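Local coordinates for xylulose kinase (Escherichia coli, PDB 2ITM), which phosphorylates D-xylulose with ATP to give D-xylulose 5-phosphate, and 1-deoxy-D-xylulose less efficiently, as an FGGY-family sugar kinase that forms a homodimer, at residues Pro326-Pro331 against Arg473-Gln478. Numbering follows the deposited sequence.
Sequences PVWFLP and RRLYQQ
Strand 328-333, one of two antiparallel strands, paired with 345-353 in this FGGY kinase, is covered here by the last long helix of the chain, 459-479, through Trp328, Leu330 and Pro331 on one side and Leu475 and Tyr476 on the other. The axes of the short segments pass 9.3 Å apart at 53°. Trp328 and Leu330 both direct their CB toward the helix, whereas Phe329, between them, packs on Val365 and Val369 of helix 358-381, so strand 328-333 lies between two helices. Leu475 CD1 sits over one face of the Trp328 indole, 4.1 Å from the centroid of the five-membered ring and 21° off its normal, a CH-pi contact; its nearest ring atom is Trp328 CG, at 3.8 Å. The other indole face is covered near its rim by CB of Pro326. Two residues further along the same face of the strand, Leu330 CD2 rests 4.1 Å from Leu475 CB, its chain crossing that of Leu475 at about a right angle, and the same methyl lies 4.1 Å from the backbone N of Tyr476, with Tyr476 CB a little farther off. With CG anti to its backbone N (chi1 -177°), the Tyr476 side chain stands out from the helix, roughly perpendicular to its axis, and brings the ring edge beside the Pro331 carbonyl, whose O lies close to the ring plane, 3.4 Å from Tyr476 CE1. A water finishes this end: it donates to Pro331 O at 2.8 Å and is hydrogen-bonded to Tyr476 OH at 3.0 Å. Tyr332 stacks on the Tyr476 ring. Between 326-331 and 473-478 the contact is thus apolar packing plus one water bridge, while Tyr332, the next residue of the strand, adds a direct bond from its OH to the Tyr476 carbonyl.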
loop_
_atom_site.group_PDB
_atom_site.type_symbol
_atom_site.label_atom_id
_atom_site.label_comp_id
_atom_site.label_asym_id
_atom_site.label_seq_id
_atom_site.Cartn_x
_atom_site.Cartn_y
_atom_site.Cartn_z
ATOM N N PRO A 326 -10.782 -11.850 5.567
ATOM C CA PRO A 326 -10.265 -11.676 4.196
ATOM C C PRO A 326 -9.361 -10.461 4.119
ATOM O O PRO A 326 -9.671 -9.434 4.704
ATOM C CB PRO A 326 -11.534 -11.456 3.380
ATOM C CG PRO A 326 -12.607 -12.030 4.197
ATOM C CD PRO A 326 -12.248 -11.769 5.607
ATOM N N VAL A 327 -8.245 -10.613 3.424
ATOM C CA VAL A 327 -7.571 -9.523 2.746
ATOM C C VAL A 327 -8.215 -9.319 1.398
ATOM O O VAL A 327 -8.580 -10.274 0.741
ATOM C CB VAL A 327 -6.107 -9.870 2.489
ATOM C CG1 VAL A 327 -5.368 -8.685 1.993
ATOM C CG2 VAL A 327 -5.471 -10.393 3.722
ATOM N N TRP A 328 -8.342 -8.066 0.989
ATOM C CA TRP A 328 -8.867 -7.749 -0.322
ATOM C C TRP A 328 -7.796 -7.155 -1.233
ATOM O O TRP A 328 -7.218 -6.125 -0.934
ATOM C CB TRP A 328 -10.081 -6.828 -0.210
ATOM C CG TRP A 328 -11.150 -7.383 0.655
ATOM C CD1 TRP A 328 -11.268 -7.235 1.990
ATOM C CD2 TRP A 328 -12.250 -8.190 0.245
ATOM N NE1 TRP A 328 -12.372 -7.898 2.449
ATOM C CE2 TRP A 328 -12.996 -8.493 1.390
ATOM C CE3 TRP A 328 -12.690 -8.686 -0.982
ATOM C CZ2 TRP A 328 -14.137 -9.277 1.346
ATOM C CZ3 TRP A 328 -13.820 -9.454 -1.021
ATOM C CH2 TRP A 328 -14.532 -9.742 0.132
ATOM N N PHE A 329 -7.546 -7.821 -2.349
ATOM C CA PHE A 329 -6.671 -7.289 -3.379
ATOM C C PHE A 329 -7.475 -6.668 -4.502
ATOM O O PHE A 329 -8.273 -7.333 -5.133
ATOM C CB PHE A 329 -5.736 -8.380 -3.911
ATOM C CG PHE A 329 -4.782 -7.912 -4.973
ATOM C CD1 PHE A 329 -3.755 -7.051 -4.672
ATOM C CD2 PHE A 329 -4.899 -8.358 -6.267
ATOM C CE1 PHE A 329 -2.882 -6.646 -5.635
ATOM C CE2 PHE A 329 -4.032 -7.948 -7.231
ATOM C CZ PHE A 329 -3.024 -7.087 -6.912
ATOM N N LEU A 330 -7.269 -5.382 -4.741
ATOM C CA LEU A 330 -7.962 -4.708 -5.812
ATOM C C LEU A 330 -7.020 -4.276 -6.928
ATOM O O LEU A 330 -6.284 -3.314 -6.795
ATOM C CB LEU A 330 -8.794 -3.543 -5.274
ATOM C CG LEU A 330 -9.624 -3.783 -4.008
ATOM C CD1 LEU A 330 -9.893 -2.525 -3.277
ATOM C CD2 LEU A 330 -10.893 -4.502 -4.286
ATOM N N PRO A 331 -7.044 -5.019 -8.026
ATOM C CA PRO A 331 -6.181 -4.721 -9.153
ATOM C C PRO A 331 -6.871 -3.806 -10.134
ATOM O O PRO A 331 -7.968 -4.074 -10.581
ATOM C CB PRO A 331 -5.939 -6.069 -9.761
ATOM C CG PRO A 331 -7.174 -6.835 -9.463
ATOM C CD PRO A 331 -7.885 -6.167 -8.313
ATOM N N ARG A 473 -16.728 -5.568 -5.776
ATOM C CA ARG A 473 -17.257 -4.537 -6.619
ATOM C C ARG A 473 -17.517 -3.242 -5.867
ATOM O O ARG A 473 -17.264 -2.175 -6.378
ATOM C CB ARG A 473 -18.532 -4.982 -7.311
ATOM C CG ARG A 473 -18.295 -5.849 -8.503
ATOM C CD ARG A 473 -19.514 -6.188 -9.305
ATOM N NE ARG A 473 -20.561 -6.799 -8.516
ATOM C CZ ARG A 473 -20.816 -8.087 -8.493
ATOM N NH1 ARG A 473 -20.102 -8.926 -9.208
ATOM N NH2 ARG A 473 -21.797 -8.539 -7.745
ATOM N N ARG A 474 -18.052 -3.360 -4.660
ATOM C CA ARG A 474 -18.289 -2.227 -3.778
ATOM C C ARG A 474 -16.994 -1.503 -3.457
ATOM O O ARG A 474 -16.879 -0.310 -3.649
ATOM C CB ARG A 474 -18.933 -2.713 -2.478
ATOM C CG ARG A 474 -19.755 -1.689 -1.727
ATOM C CD ARG A 474 -19.633 -1.752 -0.203
ATOM N NE ARG A 474 -19.676 -3.108 0.335
ATOM C CZ ARG A 474 -20.588 -4.011 0.020
ATOM N NH1 ARG A 474 -21.554 -3.716 -0.837
ATOM N NH2 ARG A 474 -20.540 -5.198 0.559
ATOM N N LEU A 475 -16.017 -2.251 -2.973
ATOM C CA LEU A 475 -14.723 -1.702 -2.646
ATOM C C LEU A 475 -14.008 -1.120 -3.859
ATOM O O LEU A 475 -13.464 -0.037 -3.786
ATOM C CB LEU A 475 -13.852 -2.752 -1.967
ATOM C CG LEU A 475 -14.139 -3.210 -0.537
ATOM C CD1 LEU A 475 -13.110 -4.202 -0.076
ATOM C CD2 LEU A 475 -14.207 -2.050 0.421
ATOM N N TYR A 476 -14.008 -1.850 -4.966
ATOM C CA TYR A 476 -13.342 -1.410 -6.189
ATOM C C TYR A 476 -13.873 -0.044 -6.627
ATOM O O TYR A 476 -13.125 0.895 -6.822
ATOM C CB TYR A 476 -13.541 -2.455 -7.288
ATOM C CG TYR A 476 -12.845 -2.193 -8.605
ATOM C CD1 TYR A 476 -11.610 -2.750 -8.888
ATOM C CD2 TYR A 476 -13.441 -1.426 -9.583
ATOM C CE1 TYR A 476 -10.986 -2.523 -10.086
ATOM C CE2 TYR A 476 -12.822 -1.200 -10.774
ATOM C CZ TYR A 476 -11.594 -1.747 -11.024
ATOM O OH TYR A 476 -10.981 -1.520 -12.217
ATOM N N GLN A 477 -15.183 0.057 -6.747
ATOM C CA GLN A 477 -15.808 1.333 -6.995
ATOM C C GLN A 477 -15.389 2.450 -6.039
ATOM O O GLN A 477 -15.064 3.538 -6.469
ATOM C CB GLN A 477 -17.311 1.182 -7.066
ATOM C CG GLN A 477 -17.798 0.596 -8.376
ATOM C CD GLN A 477 -17.295 1.361 -9.585
ATOM O OE1 GLN A 477 -17.531 2.559 -9.701
ATOM N NE2 GLN A 477 -16.597 0.671 -10.485
ATOM N N GLN A 478 -15.374 2.161 -4.749
ATOM C CA GLN A 478 -15.033 3.153 -3.744
ATOM C C GLN A 478 -13.671 3.816 -3.943
ATOM O O GLN A 478 -13.540 5.010 -3.756
ATOM C CB GLN A 478 -15.129 2.556 -2.345
ATOM C CG GLN A 478 -16.493 2.666 -1.708
ATOM C CD GLN A 478 -16.453 2.381 -0.228
ATOM O OE1 GLN A 478 -16.303 1.246 0.179
ATOM N NE2 GLN A 478 -16.569 3.415 0.573
HETATM O O HOH W 1 -9.197 -3.758 -13.115
#